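Local coordinates for type I site-specific restriction-modification system, R (Restriction) subunit (Vibrio vulnificus, PDB 3H1T), which probably serves as the DNA-cleaving and ATP-driven translocating subunit of a type I restriction enzyme, this chain holding its nuclease and helicase-like domains, at residues A[51-56]-A[75-80]; A[88-93]-A[114-119]; A[179-184]-A[368-373]; A[32-37]-A[120-125]; A[46-51]-A[80-85]. All coordinates share one frame; numbering follows the deposited sequence.

Interaction 1 (A[51-56]-A[75-80])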
# COMPACT_ATOMS: atom_id res chain seq x y z
N THR A 51 5.22 24.99 -5.24
CA THR A 51 6.06 24.05 -5.97
C THR A 51 5.41 23.84 -7.33
O THR A 51 4.36 23.20 -7.48
CB THR A 51 6.25 22.73 -5.21
OG1 THR A 51 6.20 21.64 -6.14
CG2 THR A 51 5.23 22.58 -4.12
N GLU A 52 6.02 24.45 -8.33
CA GLU A 52 5.56 24.36 -9.70
C GLU A 52 5.91 23.00 -10.26
O GLU A 52 6.94 22.42 -9.92
CB GLU A 52 6.23 25.42 -10.57
CG GLU A 52 5.87 26.85 -10.28
CD GLU A 52 6.39 27.80 -11.34
OE1 GLU A 52 6.08 27.59 -12.54
OE2 GLU A 52 7.11 28.76 -10.98
N GLN A 53 5.05 22.51 -11.14
CA GLN A 53 5.28 21.22 -11.75
C GLN A 53 5.56 20.19 -10.66
O GLN A 53 6.64 19.62 -10.59
CB GLN A 53 6.47 21.30 -12.71
CG GLN A 53 6.25 22.20 -13.93
CD GLN A 53 5.03 21.79 -14.75
OE1 GLN A 53 4.85 20.62 -15.07
NE2 GLN A 53 4.21 22.77 -15.12
N TYR A 54 4.58 19.97 -9.79
CA TYR A 54 4.70 19.00 -8.71
C TYR A 54 4.51 17.60 -9.31
O TYR A 54 3.41 17.25 -9.76
CB TYR A 54 3.63 19.26 -7.65
CG TYR A 54 3.52 18.21 -6.57
CD1 TYR A 54 4.59 17.94 -5.73
CD2 TYR A 54 2.32 17.52 -6.37
CE1 TYR A 54 4.47 17.00 -4.70
CE2 TYR A 54 2.19 16.59 -5.36
CZ TYR A 54 3.27 16.33 -4.52
OH TYR A 54 3.15 15.38 -3.53
N THR A 55 5.59 16.83 -9.36
CA THR A 55 5.52 15.47 -9.90
C THR A 55 5.42 14.59 -8.67
O THR A 55 6.26 14.66 -7.78
CB THR A 55 6.79 15.13 -10.69
OG1 THR A 55 6.99 16.12 -11.71
CG2 THR A 55 6.65 13.78 -11.37
N PHE A 56 4.37 13.78 -8.60
CA PHE A 56 4.17 12.95 -7.42
C PHE A 56 3.92 11.48 -7.72
O PHE A 56 3.56 10.72 -6.82
CB PHE A 56 3.00 13.51 -6.61
CG PHE A 56 1.71 13.62 -7.40
CD1 PHE A 56 1.48 14.71 -8.23
CD2 PHE A 56 0.75 12.61 -7.33
CE1 PHE A 56 0.31 14.80 -8.97
CE2 PHE A 56 -0.42 12.69 -8.07
CZ PHE A 56 -0.65 13.79 -8.89
N ARG A 75 1.59 15.04 -12.69
CA ARG A 75 2.16 16.33 -12.33
C ARG A 75 1.09 17.41 -12.27
O ARG A 75 0.19 17.46 -13.12
CB ARG A 75 3.20 16.64 -13.41
CG ARG A 75 4.23 17.71 -13.20
CD ARG A 75 5.00 17.84 -14.51
NE ARG A 75 4.90 16.62 -15.32
CZ ARG A 75 5.75 15.58 -15.26
NH1 ARG A 75 6.78 15.60 -14.42
NH2 ARG A 75 5.57 14.52 -16.04
N ALA A 76 1.16 18.27 -11.26
CA ALA A 76 0.22 19.36 -11.13
C ALA A 76 0.99 20.66 -11.40
O ALA A 76 2.13 20.81 -10.97
CB ALA A 76 -0.37 19.38 -9.71
N ASP A 77 0.37 21.60 -12.12
CA ASP A 77 1.05 22.86 -12.42
C ASP A 77 1.61 23.52 -11.17
O ASP A 77 2.78 23.89 -11.14
CB ASP A 77 0.11 23.82 -13.15
CG ASP A 77 -0.28 23.32 -14.51
OD1 ASP A 77 0.55 22.63 -15.14
OD2 ASP A 77 -1.41 23.61 -14.96
N TYR A 78 0.78 23.66 -10.14
CA TYR A 78 1.23 24.24 -8.89
C TYR A 78 0.61 23.53 -7.71
O TYR A 78 -0.54 23.09 -7.77
CB TYR A 78 0.85 25.72 -8.75
CG TYR A 78 1.43 26.66 -9.77
CD1 TYR A 78 0.79 26.89 -10.99
CD2 TYR A 78 2.56 27.42 -9.48
CE1 TYR A 78 1.25 27.85 -11.88
CE2 TYR A 78 3.03 28.38 -10.36
CZ TYR A 78 2.35 28.59 -11.56
OH TYR A 78 2.74 29.58 -12.45
N LEU A 79 1.38 23.42 -6.64
CA LEU A 79 0.93 22.81 -5.42
C LEU A 79 1.18 23.92 -4.42
O LEU A 79 2.27 24.48 -4.37
CB LEU A 79 1.78 21.57 -5.11
CG LEU A 79 1.33 20.47 -4.14
CD1 LEU A 79 2.26 20.45 -2.95
CD2 LEU A 79 -0.11 20.65 -3.71
N LEU A 80 0.16 24.27 -3.64
CA LEU A 80 0.32 25.33 -2.66
C LEU A 80 0.42 24.70 -1.30
O LEU A 80 -0.51 24.07 -0.84
CB LEU A 80 -0.88 26.28 -2.73
CG LEU A 80 -1.14 26.84 -4.13
CD1 LEU A 80 -2.31 27.79 -4.05
CD2 LEU A 80 0.07 27.57 -4.67
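T51 faces L79 and Y54 faces A76 as hydrogen-bonded antiparallel pairs, and between them the chain swells into a G1 beta bulge, with Q53 and Y54 both opposite A76. Positive phi at Q53 (51°) lets successive amides bond to different carbonyls: Q53 N reaches D77 O at 2.7 Å from above the carbonyl plane, whereas Y54 N meets A76 O at 2.8 Å within it. With CG anti to the backbone N (chi1 172°), Y54 swings its ring against L79, whose CG sits 4.1 Å from the ring centroid, a CH-pi contact displaced toward the rim. The same leucine lies alongside T51, CB to CG2 3.7 Å. On the other face of the strands, E52 runs beside Y78, its carboxylate turned 24° from the phenol ring, while the Y78 hydroxyl bonds to T35 of helix 26-40. R75 NH1 adds a weak bond to T55 OG1 at 2.8 Å. D77 points away from strand 49-55, and its OD2 bonds to A93 N close to the carboxylate of E92. An aspartate where one strand turns a corner, beside a glutamate on the next, is consistent with the PD-(D/E)xK nuclease core found in HsdR subunits.

Interaction 2 (A[88-93]-A[114-119])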
# COMPACT_ATOMS: atom_id res chain seq x y z
N ILE A 88 -1.96 22.23 0.78
CA ILE A 88 -3.32 22.63 1.03
C ILE A 88 -4.17 22.95 -0.20
O ILE A 88 -5.39 22.87 -0.13
CB ILE A 88 -3.36 23.83 2.03
CG1 ILE A 88 -4.80 24.05 2.52
CG2 ILE A 88 -2.77 25.07 1.37
CD1 ILE A 88 -4.90 24.86 3.81
N ALA A 89 -3.56 23.29 -1.33
CA ALA A 89 -4.32 23.58 -2.55
C ALA A 89 -3.58 23.22 -3.84
O ALA A 89 -2.39 22.93 -3.83
CB ALA A 89 -4.74 25.06 -2.59
N VAL A 90 -4.30 23.27 -4.95
CA VAL A 90 -3.68 22.94 -6.23
C VAL A 90 -4.21 23.83 -7.35
O VAL A 90 -5.37 24.26 -7.32
CB VAL A 90 -3.90 21.42 -6.54
CG1 VAL A 90 -5.36 21.14 -6.84
CG2 VAL A 90 -2.98 21.00 -7.68
N VAL A 91 -3.36 24.13 -8.32
CA VAL A 91 -3.74 25.01 -9.42
C VAL A 91 -3.50 24.43 -10.81
O VAL A 91 -2.46 23.84 -11.09
CB VAL A 91 -2.95 26.35 -9.35
CG1 VAL A 91 -3.46 27.32 -10.42
CG2 VAL A 91 -3.09 26.95 -7.97
N GLU A 92 -4.47 24.62 -11.70
CA GLU A 92 -4.32 24.18 -13.07
C GLU A 92 -4.21 25.48 -13.88
O GLU A 92 -5.12 26.30 -13.86
CB GLU A 92 -5.55 23.38 -13.53
CG GLU A 92 -5.28 21.93 -13.97
CD GLU A 92 -4.28 21.80 -15.12
OE1 GLU A 92 -4.56 22.26 -16.24
OE2 GLU A 92 -3.20 21.22 -14.88
N ALA A 93 -3.10 25.67 -14.57
CA ALA A 93 -2.94 26.89 -15.35
C ALA A 93 -3.20 26.58 -16.81
O ALA A 93 -3.08 25.44 -17.24
CB ALA A 93 -1.52 27.46 -15.16
N LEU A 114 -4.85 14.17 -4.46
CA LEU A 114 -3.89 14.60 -3.46
C LEU A 114 -4.53 14.87 -2.10
O LEU A 114 -3.85 15.28 -1.16
CB LEU A 114 -3.18 15.86 -3.95
CG LEU A 114 -2.37 15.79 -5.25
CD1 LEU A 114 -2.07 17.20 -5.71
CD2 LEU A 114 -1.09 15.00 -5.04
N GLY A 115 -5.83 14.65 -1.98
CA GLY A 115 -6.50 14.88 -0.72
C GLY A 115 -6.62 16.33 -0.29
O GLY A 115 -6.58 16.62 0.92
N LEU A 116 -6.77 17.24 -1.24
CA LEU A 116 -6.86 18.66 -0.93
C LEU A 116 -8.30 19.15 -0.98
O LEU A 116 -9.14 18.56 -1.66
CB LEU A 116 -6.02 19.48 -1.90
CG LEU A 116 -4.60 18.91 -2.03
CD1 LEU A 116 -3.79 19.76 -2.98
CD2 LEU A 116 -3.91 18.80 -0.67
N LYS A 117 -8.57 20.24 -0.26
CA LYS A 117 -9.90 20.83 -0.18
C LYS A 117 -10.05 22.10 -1.01
O LYS A 117 -11.12 22.70 -1.02
CB LYS A 117 -10.21 21.19 1.28
CG LYS A 117 -11.21 20.29 1.98
CD LYS A 117 -10.66 18.89 2.21
CE LYS A 117 -11.65 18.03 3.02
NZ LYS A 117 -12.29 16.95 2.21
N PHE A 118 -9.00 22.52 -1.70
CA PHE A 118 -9.10 23.73 -2.52
C PHE A 118 -8.51 23.53 -3.91
O PHE A 118 -7.39 23.06 -4.06
CB PHE A 118 -8.41 24.89 -1.80
CG PHE A 118 -8.95 25.14 -0.42
CD1 PHE A 118 -10.23 25.67 -0.24
CD2 PHE A 118 -8.24 24.72 0.70
CE1 PHE A 118 -10.80 25.77 1.03
CE2 PHE A 118 -8.79 24.81 1.98
CZ PHE A 118 -10.08 25.33 2.15
N ALA A 119 -9.27 23.88 -4.93
CA ALA A 119 -8.79 23.71 -6.29
C ALA A 119 -8.98 24.97 -7.12
O ALA A 119 -10.00 25.64 -7.02
CB ALA A 119 -9.52 22.53 -6.96
O HOH W 1 -6.68 21.31 1.71
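L116 projects its CG anti to the carbonyl carbon (chi1 -49°), which carries CD1 over to the neighbouring strand; in I88, CG1 stands anti to N (chi1 -168°), where it meets CD2 and CE2 of F118. Two patches of contact result in part from these torsions. In the first, L116 CD1 lies 3.9 Å from V90 CB and also touches the backbone of A89, while L114 CD1 approaches V90 CG2 more distantly. In the second, the I88 side chain crosses F118 obliquely, CG1 3.9 Å from CD2, and the carbonyl oxygen of I88 lies in the plane of the phenyl ring at its edge. F118 CB, meanwhile, rests 3.8 Å from A89 CB.

Direct backbone pairing is sparse at this end of the parallel strands. V90 N bonds to F118 O at 3.2 Å, the N-H somewhat bent (147°), and just before it a water takes over: it donates to I88 O at 2.7 Å and accepts from K117 N at 2.9 Å, satisfying both groups where the chains have not yet closed up. Further along, V90 and E92 pair with Y120. I88 and A89 themselves form a classic bulge opposite L80.

Helix 104-114 ends in a Schellman motif at G115, whose positive phi turns the chain back toward the sheet. Strand 86-93, this helix and strand 118-122 thus make a beta-alpha-beta crossover. E92, near the end of the first strand, and K94 just past it are consistent with the E-x-K element of PD-(D/E)xK nucleases.

Interaction 3 (A[179-184]-A[368-373])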
# COMPACT_ATOMS: atom_id res chain seq x y z
N PRO A 179 7.92 11.10 2.56
CA PRO A 179 6.76 10.24 2.29
C PRO A 179 5.96 10.65 1.06
O PRO A 179 5.71 11.84 0.83
CB PRO A 179 5.95 10.34 3.59
CG PRO A 179 6.27 11.70 4.09
CD PRO A 179 7.77 11.78 3.86
N ARG A 180 5.59 9.66 0.27
CA ARG A 180 4.81 9.86 -0.95
C ARG A 180 3.49 10.58 -0.68
O ARG A 180 3.05 10.68 0.46
CB ARG A 180 4.56 8.50 -1.61
CG ARG A 180 5.83 7.81 -2.02
CD ARG A 180 5.59 6.36 -2.31
NE ARG A 180 6.80 5.68 -2.77
CZ ARG A 180 6.86 4.39 -3.08
NH1 ARG A 180 5.77 3.64 -2.98
NH2 ARG A 180 8.00 3.85 -3.49
N TYR A 181 2.88 11.09 -1.75
CA TYR A 181 1.62 11.82 -1.65
C TYR A 181 0.51 11.07 -0.91
O TYR A 181 -0.18 11.67 -0.09
CB TYR A 181 1.13 12.27 -3.04
CG TYR A 181 0.31 11.26 -3.82
CD1 TYR A 181 0.92 10.33 -4.67
CD2 TYR A 181 -1.08 11.23 -3.70
CE1 TYR A 181 0.15 9.39 -5.38
CE2 TYR A 181 -1.85 10.31 -4.41
CZ TYR A 181 -1.24 9.39 -5.24
OH TYR A 181 -2.01 8.49 -5.94
N TYR A 182 0.33 9.78 -1.19
CA TYR A 182 -0.73 9.04 -0.52
C TYR A 182 -0.44 8.74 0.95
O TYR A 182 -1.36 8.65 1.75
CB TYR A 182 -1.07 7.75 -1.26
CG TYR A 182 0.05 6.77 -1.38
CD1 TYR A 182 0.97 6.85 -2.42
CD2 TYR A 182 0.22 5.75 -0.43
CE1 TYR A 182 2.03 5.95 -2.52
CE2 TYR A 182 1.27 4.85 -0.52
CZ TYR A 182 2.17 4.95 -1.57
OH TYR A 182 3.23 4.06 -1.64
N GLN A 183 0.83 8.58 1.30
CA GLN A 183 1.19 8.32 2.69
C GLN A 183 0.88 9.56 3.51
O GLN A 183 0.48 9.48 4.68
CB GLN A 183 2.68 7.98 2.80
CG GLN A 183 3.00 6.67 2.12
CD GLN A 183 4.48 6.36 2.02
OE1 GLN A 183 4.86 5.21 1.84
NE2 GLN A 183 5.32 7.39 2.13
N GLN A 184 1.08 10.72 2.89
CA GLN A 184 0.80 11.98 3.54
C GLN A 184 -0.71 12.13 3.78
O GLN A 184 -1.11 12.65 4.82
CB GLN A 184 1.33 13.12 2.69
CG GLN A 184 2.84 13.27 2.73
CD GLN A 184 3.32 14.44 1.91
OE1 GLN A 184 2.84 15.55 2.09
NE2 GLN A 184 4.28 14.21 1.01
N ASP A 368 0.14 4.45 -10.34
CA ASP A 368 1.10 5.47 -9.96
C ASP A 368 2.54 5.02 -10.18
O ASP A 368 3.48 5.80 -9.98
CB ASP A 368 0.92 5.85 -8.48
CG ASP A 368 -0.39 6.60 -8.22
OD1 ASP A 368 -1.07 7.01 -9.18
OD2 ASP A 368 -0.71 6.78 -7.04
N GLY A 369 2.71 3.76 -10.57
CA GLY A 369 4.04 3.24 -10.80
C GLY A 369 4.74 2.83 -9.51
O GLY A 369 5.96 2.72 -9.46
N PHE A 370 3.95 2.61 -8.45
CA PHE A 370 4.50 2.24 -7.15
C PHE A 370 4.34 0.77 -6.79
O PHE A 370 4.95 0.30 -5.84
CB PHE A 370 3.85 3.09 -6.06
CG PHE A 370 4.30 4.52 -6.07
CD1 PHE A 370 5.67 4.83 -6.12
CD2 PHE A 370 3.38 5.56 -5.99
CE1 PHE A 370 6.09 6.17 -6.09
CE2 PHE A 370 3.79 6.90 -5.96
CZ PHE A 370 5.15 7.20 -6.01
N LEU A 371 3.51 0.07 -7.55
CA LEU A 371 3.30 -1.36 -7.34
C LEU A 371 3.39 -1.97 -8.73
O LEU A 371 3.18 -1.27 -9.73
CB LEU A 371 1.94 -1.63 -6.70
CG LEU A 371 1.75 -1.21 -5.24
CD1 LEU A 371 0.35 -1.61 -4.82
CD2 LEU A 371 2.79 -1.89 -4.35
N ALA A 372 3.68 -3.26 -8.81
CA ALA A 372 3.86 -3.92 -10.09
C ALA A 372 2.63 -4.52 -10.76
O ALA A 372 1.76 -5.09 -10.11
CB ALA A 372 4.95 -4.98 -9.97
N PRO A 373 2.53 -4.38 -12.09
CA PRO A 373 1.39 -4.93 -12.85
C PRO A 373 1.56 -6.46 -13.00
O PRO A 373 2.63 -6.99 -12.75
CB PRO A 373 1.45 -4.16 -14.17
CG PRO A 373 2.93 -3.88 -14.32
CD PRO A 373 3.31 -3.45 -12.93
O HOH W 2 5.32 0.87 -3.22
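F370 offers one ring face to R180, and the guanidinium lies flat upon it, centres 3.9 Å apart and planes only 15° from parallel. This is a cation-pi stack in which the arginine chain also takes part, since CD sits over the same face, 3.9 Å from the ring centroid. The opposite face of F370 is approached near its rim by D368 O. Y182 adds an oblique aromatic neighbour, its CE1 3.7 Å from F370 CD2. Beside this cluster Y181 OH donates to D368 OD2; the modelled separation is so short that its exact length is doubtful.

A second shell fixes these groups. R180 NH1 donates to Y182 OH at 2.9 Å, the hydroxyl lying close to the guanidinium plane, and Y182 OH is bonded in turn to T209 O. A water accepts from R180 NH1 at 2.8 Å and donates to F370 O at 2.7 Å, so one nitrogen is tied to both segments. Y181 OH is also bonded to Q364 NE2. D368 is held as well by a salt bridge from K74 and by the hydroxyl of Y360.

R180 occupies the N-cap position of helix 181-195, and G369 closes helix 362-368 with a Schellman motif. The contact therefore fastens the start of the first helicase-like domain to the link running on into strand 374-381 of the second, with strand 358-360 alongside and F56 of the nuclease domain meeting Y181 edge-to-face.

Interaction 4 (A[32-37]-A[120-125])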
# COMPACT_ATOMS: atom_id res chain seq x y z
N VAL A 32 4.24 35.50 -16.32
CA VAL A 32 3.73 36.86 -16.29
C VAL A 32 2.52 37.10 -15.36
O VAL A 32 2.46 38.15 -14.70
CB VAL A 32 3.41 37.36 -17.73
CG1 VAL A 32 2.67 38.68 -17.70
CG2 VAL A 32 4.72 37.52 -18.50
N TYR A 33 1.59 36.14 -15.27
CA TYR A 33 0.44 36.35 -14.38
C TYR A 33 0.31 35.45 -13.16
O TYR A 33 0.26 35.93 -12.03
CB TYR A 33 -0.88 36.23 -15.13
CG TYR A 33 -1.06 37.22 -16.25
CD1 TYR A 33 -0.46 37.01 -17.48
CD2 TYR A 33 -1.88 38.34 -16.08
CE1 TYR A 33 -0.67 37.88 -18.53
CE2 TYR A 33 -2.10 39.23 -17.14
CZ TYR A 33 -1.49 38.99 -18.36
OH TYR A 33 -1.71 39.84 -19.42
N VAL A 34 0.25 34.14 -13.40
CA VAL A 34 0.03 33.19 -12.33
C VAL A 34 1.02 33.23 -11.16
O VAL A 34 0.60 33.44 -10.02
CB VAL A 34 -0.06 31.77 -12.88
CG1 VAL A 34 -0.53 30.83 -11.80
CG2 VAL A 34 -1.03 31.75 -14.07
N THR A 35 2.30 33.01 -11.43
CA THR A 35 3.29 33.04 -10.35
C THR A 35 3.30 34.39 -9.60
O THR A 35 3.36 34.43 -8.38
CB THR A 35 4.72 32.74 -10.86
OG1 THR A 35 4.71 31.48 -11.55
CG2 THR A 35 5.70 32.64 -9.69
N PRO A 36 3.26 35.51 -10.33
CA PRO A 36 3.27 36.76 -9.59
C PRO A 36 2.05 36.88 -8.66
O PRO A 36 2.18 37.28 -7.50
CB PRO A 36 3.29 37.80 -10.69
CG PRO A 36 4.15 37.13 -11.71
CD PRO A 36 3.58 35.74 -11.75
N LYS A 37 0.88 36.51 -9.15
CA LYS A 37 -0.33 36.59 -8.33
C LYS A 37 -0.27 35.65 -7.14
O LYS A 37 -0.81 35.96 -6.07
CB LYS A 37 -1.59 36.32 -9.17
CG LYS A 37 -1.95 37.48 -10.08
CD LYS A 37 -3.20 37.19 -10.93
CE LYS A 37 -3.61 38.40 -11.75
NZ LYS A 37 -4.89 38.17 -12.49
N TYR A 120 -7.99 25.30 -7.95
CA TYR A 120 -8.05 26.50 -8.78
C TYR A 120 -7.73 26.27 -10.24
O TYR A 120 -6.87 25.49 -10.60
CB TYR A 120 -7.08 27.54 -8.24
CG TYR A 120 -7.35 27.88 -6.80
CD1 TYR A 120 -8.30 28.84 -6.47
CD2 TYR A 120 -6.73 27.16 -5.78
CE1 TYR A 120 -8.64 29.08 -5.14
CE2 TYR A 120 -7.06 27.38 -4.45
CZ TYR A 120 -8.02 28.34 -4.13
OH TYR A 120 -8.37 28.51 -2.82
N SER A 121 -8.44 26.98 -11.09
CA SER A 121 -8.19 26.92 -12.50
C SER A 121 -7.95 28.38 -12.85
O SER A 121 -8.70 29.26 -12.41
CB SER A 121 -9.41 26.36 -13.23
OG SER A 121 -9.15 26.32 -14.61
N THR A 122 -6.90 28.66 -13.62
CA THR A 122 -6.61 30.04 -13.96
C THR A 122 -5.99 30.15 -15.34
O THR A 122 -5.36 29.21 -15.81
CB THR A 122 -5.63 30.65 -12.96
OG1 THR A 122 -5.27 31.97 -13.39
CG2 THR A 122 -4.38 29.79 -12.86
N ASN A 123 -6.20 31.30 -15.97
CA ASN A 123 -5.65 31.58 -17.28
C ASN A 123 -4.82 32.85 -17.19
O ASN A 123 -4.59 33.52 -18.19
CB ASN A 123 -6.76 31.73 -18.33
CG ASN A 123 -7.76 32.84 -17.99
OD1 ASN A 123 -7.72 33.45 -16.93
ND2 ASN A 123 -8.68 33.09 -18.92
N GLY A 124 -4.37 33.16 -15.98
CA GLY A 124 -3.59 34.37 -15.79
C GLY A 124 -4.43 35.54 -15.31
O GLY A 124 -4.26 36.01 -14.17
N HIS A 125 -5.35 36.01 -16.13
CA HIS A 125 -6.17 37.13 -15.70
C HIS A 125 -7.36 36.71 -14.87
O HIS A 125 -7.81 37.47 -14.02
CB HIS A 125 -6.62 38.02 -16.87
CG HIS A 125 -7.21 37.28 -18.03
ND1 HIS A 125 -6.44 36.61 -18.95
CD2 HIS A 125 -8.49 37.18 -18.46
CE1 HIS A 125 -7.22 36.13 -19.91
NE2 HIS A 125 -8.47 36.47 -19.64
O HOH W 3 -7.58 38.15 -10.96
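The Y33 ring leans obliquely against the G124 backbone, while the imidazole of H125, next in the chain, carries N123 OD1 over the centre of one face. Y33 comes closest through its CB, 3.4 Å from G124 CA, and ring atom CD2 passes the G124 carbonyl at 3.8 Å from its oxygen. With phi positive and psi negative (96° and -66°), G124 adopts a backbone shape suited to a residue without a side chain, and the helix rests directly on the main chain.

That carbonyl also receives K37. The lysine is extended beyond CG, and its NZ reaches G124 O at 2.8 Å, lying in the carbonyl plane on a lone pair. A water bridges the ammonium onward, accepting from K37 NZ at 3.1 Å and donating to H125 O at an equal distance.

In the fold, helix 26-40 here packs on the end of strand 118-122 and the turn that follows it, within the nuclease domain. The turn is an ST turn: T122 OG1 accepts from G124 N at 3.0 Å and donates to E126 O. Its methyl, CG2, abuts both branches of V34, 4.1 Å from CG1 and from CG2.

On the helix side, K37 N bonds to Y33 O, although the helix has a wider pi-type turn at residues 32-34 and is kinked at P36.

Interaction 5 (A[46-51]-A[80-85])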
# COMPACT_ATOMS: atom_id res chain seq x y z
N ASN A 46 7.63 32.10 4.08
CA ASN A 46 7.79 30.98 5.02
C ASN A 46 6.78 31.02 6.19
O ASN A 46 6.53 32.07 6.76
CB ASN A 46 9.23 30.96 5.53
CG ASN A 46 10.25 30.84 4.39
OD1 ASN A 46 11.31 31.45 4.40
ND2 ASN A 46 9.90 30.00 3.40
N PRO A 47 6.29 29.84 6.62
CA PRO A 47 6.58 28.49 6.12
C PRO A 47 5.90 28.03 4.83
O PRO A 47 6.20 26.96 4.32
CB PRO A 47 6.21 27.63 7.33
CG PRO A 47 4.96 28.27 7.75
CD PRO A 47 5.29 29.77 7.70
N SER A 48 4.99 28.84 4.30
CA SER A 48 4.29 28.43 3.07
C SER A 48 5.23 28.36 1.88
O SER A 48 6.28 29.00 1.88
CB SER A 48 3.15 29.40 2.78
OG SER A 48 2.30 29.51 3.90
N ALA A 49 4.85 27.59 0.86
CA ALA A 49 5.66 27.47 -0.35
C ALA A 49 4.81 27.19 -1.58
O ALA A 49 3.61 26.90 -1.48
CB ALA A 49 6.70 26.36 -0.17
N ILE A 50 5.45 27.31 -2.75
CA ILE A 50 4.84 27.05 -4.04
C ILE A 50 5.76 26.07 -4.72
O ILE A 50 6.98 26.29 -4.76
CB ILE A 50 4.82 28.28 -4.99
CG1 ILE A 50 3.86 29.35 -4.48
CG2 ILE A 50 4.37 27.87 -6.37
CD1 ILE A 50 4.56 30.45 -3.74
N THR A 51 5.22 24.99 -5.24
CA THR A 51 6.06 24.05 -5.97
C THR A 51 5.41 23.84 -7.33
O THR A 51 4.36 23.20 -7.48
CB THR A 51 6.25 22.73 -5.21
OG1 THR A 51 6.20 21.64 -6.14
CG2 THR A 51 5.23 22.58 -4.12
N LEU A 80 0.16 24.27 -3.64
CA LEU A 80 0.32 25.33 -2.66
C LEU A 80 0.42 24.70 -1.30
O LEU A 80 -0.51 24.07 -0.84
CB LEU A 80 -0.88 26.28 -2.73
CG LEU A 80 -1.14 26.84 -4.13
CD1 LEU A 80 -2.31 27.79 -4.05
CD2 LEU A 80 0.07 27.57 -4.67
N LYS A 81 1.58 24.84 -0.66
CA LYS A 81 1.78 24.25 0.66
C LYS A 81 1.65 25.30 1.75
O LYS A 81 2.29 26.35 1.69
CB LYS A 81 3.16 23.56 0.73
CG LYS A 81 3.36 22.49 -0.34
CD LYS A 81 4.39 21.44 0.03
CE LYS A 81 5.81 21.94 -0.03
NZ LYS A 81 6.74 20.79 -0.19
N TYR A 82 0.79 25.02 2.72
CA TYR A 82 0.61 25.95 3.82
C TYR A 82 1.91 25.93 4.62
O TYR A 82 2.43 26.96 5.05
CB TYR A 82 -0.52 25.52 4.73
CG TYR A 82 -0.63 26.43 5.92
CD1 TYR A 82 -0.92 27.78 5.75
CD2 TYR A 82 -0.42 25.95 7.21
CE1 TYR A 82 -1.00 28.63 6.84
CE2 TYR A 82 -0.49 26.79 8.30
CZ TYR A 82 -0.79 28.14 8.11
OH TYR A 82 -0.88 28.98 9.20
N THR A 83 2.42 24.72 4.78
CA THR A 83 3.65 24.45 5.49
C THR A 83 4.44 23.49 4.60
O THR A 83 3.92 23.02 3.58
CB THR A 83 3.32 23.85 6.87
OG1 THR A 83 3.41 24.89 7.85
CG2 THR A 83 4.25 22.75 7.24
N ARG A 84 5.70 23.25 4.95
CA ARG A 84 6.55 22.38 4.18
C ARG A 84 5.93 21.00 4.12
O ARG A 84 5.82 20.41 3.05
CB ARG A 84 7.96 22.29 4.78
CG ARG A 84 8.97 21.60 3.86
CD ARG A 84 9.69 20.45 4.54
NE ARG A 84 10.80 20.87 5.39
CZ ARG A 84 11.29 20.12 6.37
NH1 ARG A 84 10.75 18.93 6.60
NH2 ARG A 84 12.32 20.52 7.10
N ASP A 85 5.50 20.50 5.28
CA ASP A 85 4.89 19.19 5.39
C ASP A 85 3.38 19.25 5.40
O ASP A 85 2.72 18.33 5.88
CB ASP A 85 5.37 18.50 6.67
CG ASP A 85 6.84 18.18 6.65
OD1 ASP A 85 7.33 17.75 5.59
OD2 ASP A 85 7.52 18.34 7.69
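A49 and K81 form a hydrogen-bonded antiparallel pair at the start of strand 49-55, the outermost strand on this side of the nuclease-domain sheet. Their two backbone bonds are matched, A49 N to K81 O and K81 N to A49 O each measuring 3.0 Å. I50 and L80 follow as a non-hydrogen-bonded pair, side by side and pointing the same way, with I50 CG1 4.2 Å from L80 CD2 and W43 touching both. On the other face K81 bends at chi3 (-74°), bringing its CE within 4.2 Å of T51 CG2, while NZ makes a weak bond to R84 O.

Before the strand, pairing passes from amide to hydroxyl. S48 places OG anti to its carbonyl carbon (chi1 -54°) and donates to Y82 O at 2.8 Å, tilted 24° from the carbonyl plane. P47, which follows a cis peptide, then lays CG 3.7 Å from T83 OG1. Y82 directs its CB away from strand 49-55, and its ring stacks on F150 of helix 146-157. At Y82 the chain turns a corner, and Y82 with T83 makes a classic beta bulge in the beta-hairpin that joins strands 75-81 and 86-93.

How the interactions relate
Interactions 1, 2, 4 and 5 lie in the nuclease domain; interaction 3 joins the two helicase-like domains and touches the first through F56. Interactions 1 and 5 are successive portions of the same strand pair, sharing T51 and L80, with centres 12 Å apart and Y78 CD2 3.6 Å from I50 CG2. Interaction 2 adds the next strands, L80 O meeting I88 N at 2.8 Å, and brings E92 beside D77 at the putative nuclease centre. Interaction 4 continues strand 118-122, with V91 CG1 3.6 Å from T122 CG2, and closes a chain loop enclosing interactions 1, 2 and 5. Interaction 3, centred about 16 Å from the centre of interaction 1, still touches it, F56 O lying 3.4 Å from Y181 CD1.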